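Oligopeptide-binding protein AppA (Bacillus subtilis, PDB 1XOC) binds oligopeptides, including tetra- and pentapeptides but not tripeptides, as the receptor component of an ABC-type peptide permease that can serve sporulation and genetic competence. Local coordinates at residues L38-T41 / S45-I48. Numbering follows the deposited sequence.
With ZN (zinc ion), chain O.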
# COMPACT_ATOMS: atom_id res chain seq x y z
N LEU A 38 3.16 -12.93 -2.42
CA LEU A 38 1.94 -13.57 -2.89
C LEU A 38 0.79 -13.47 -1.88
O LEU A 38 -0.37 -13.70 -2.23
CB LEU A 38 2.19 -15.03 -3.27
CG LEU A 38 3.28 -15.29 -4.33
CD1 LEU A 38 3.55 -16.79 -4.46
CD2 LEU A 38 2.81 -14.66 -5.62
N TYR A 39 1.07 -13.12 -0.61
CA TYR A 39 0.08 -13.08 0.42
C TYR A 39 -0.06 -11.75 1.15
O TYR A 39 -1.14 -11.44 1.64
CB TYR A 39 0.36 -14.21 1.43
CG TYR A 39 0.28 -15.56 0.75
CD1 TYR A 39 1.42 -16.26 0.40
CD2 TYR A 39 -0.94 -16.10 0.41
CE1 TYR A 39 1.32 -17.49 -0.28
CE2 TYR A 39 -1.05 -17.30 -0.25
CZ TYR A 39 0.09 -18.00 -0.60
OH TYR A 39 -0.07 -19.22 -1.27
N SER A 40 1.01 -11.01 1.30
CA SER A 40 0.95 -9.77 2.02
C SER A 40 0.10 -8.73 1.32
O SER A 40 0.07 -8.67 0.08
CB SER A 40 2.32 -9.22 2.33
OG SER A 40 3.02 -8.94 1.14
N THR A 41 -0.56 -7.89 2.11
CA THR A 41 -1.35 -6.78 1.56
C THR A 41 -0.93 -5.41 2.11
O THR A 41 -1.54 -4.41 1.72
CB THR A 41 -2.87 -6.98 1.71
OG1 THR A 41 -3.19 -7.09 3.11
CG2 THR A 41 -3.36 -8.25 1.00
N SER A 45 4.88 -5.25 5.77
CA SER A 45 5.35 -6.52 5.19
C SER A 45 6.16 -6.25 3.95
O SER A 45 7.23 -6.81 3.79
CB SER A 45 4.17 -7.47 4.91
OG SER A 45 3.40 -7.75 6.11
N THR A 46 5.67 -5.39 3.11
CA THR A 46 6.33 -5.13 1.84
C THR A 46 7.73 -4.51 2.07
O THR A 46 8.69 -4.80 1.34
CB THR A 46 5.46 -4.28 0.91
OG1 THR A 46 4.24 -4.97 0.63
CG2 THR A 46 6.12 -4.02 -0.44
N ASP A 47 7.87 -3.64 3.06
CA ASP A 47 9.18 -3.06 3.39
C ASP A 47 10.23 -4.15 3.65
O ASP A 47 11.39 -4.03 3.19
CB ASP A 47 9.13 -2.18 4.64
CG ASP A 47 8.52 -0.81 4.40
OD1 ASP A 47 8.47 -0.31 3.24
OD2 ASP A 47 8.14 -0.23 5.46
N ILE A 48 9.86 -5.17 4.41
CA ILE A 48 10.83 -6.21 4.74
C ILE A 48 11.10 -7.10 3.49
O ILE A 48 12.25 -7.47 3.21
CB ILE A 48 10.33 -7.02 5.91
CG1 ILE A 48 10.06 -6.10 7.09
CG2 ILE A 48 11.35 -8.11 6.27
CD1 ILE A 48 11.25 -5.44 7.67
ZN ZN O . 7.56 1.97 5.09
O HOH W 1 2.06 -6.38 0.63
O HOH W 2 7.80 3.99 6.42
O HOH W 3 9.39 2.37 6.54
O HOH W 4 5.44 1.38 5.11
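S40 holds OG between its backbone N and carbonyl carbon (chi1 62°), while S45 and T46 on helix 43-52 each set their hydroxyl beside the backbone N (chi1 -58° and -61°). The backbones bring the loop serine and the helix serine together through their methylenes, CB of S40 lying 3.6 Å from CB of S45; the torsions decide only where the hydroxyls go. Those of S40 and T46 are 4.2 Å apart, OG to OG1, too far for a direct bond. Water 1 spans them: it donates to S40 OG at 2.8 Å and is hydrogen-bonded to T46 OG1 at 2.6 Å. S40 OG is also hydrogen-bonded to OE2 of E49, further along helix 43-52, T46 OG1 to the carbonyl O of D42, just before the helix, and S45 OG to D42 OD2 and the backbone N of T33. D47 binds zinc through OD2 at 2.3 Å, alongside waters 2, 3 and 4, and its OD1 forms a salt bridge with R508. T41 makes backbone hydrogen bonds to the bound peptide, and T46 packs on a basic side chain of the peptide. The buried hydroxyls of S40 and T46 thus share one water and each keeps a further partner, so they are satisfied in the interior without meeting directly.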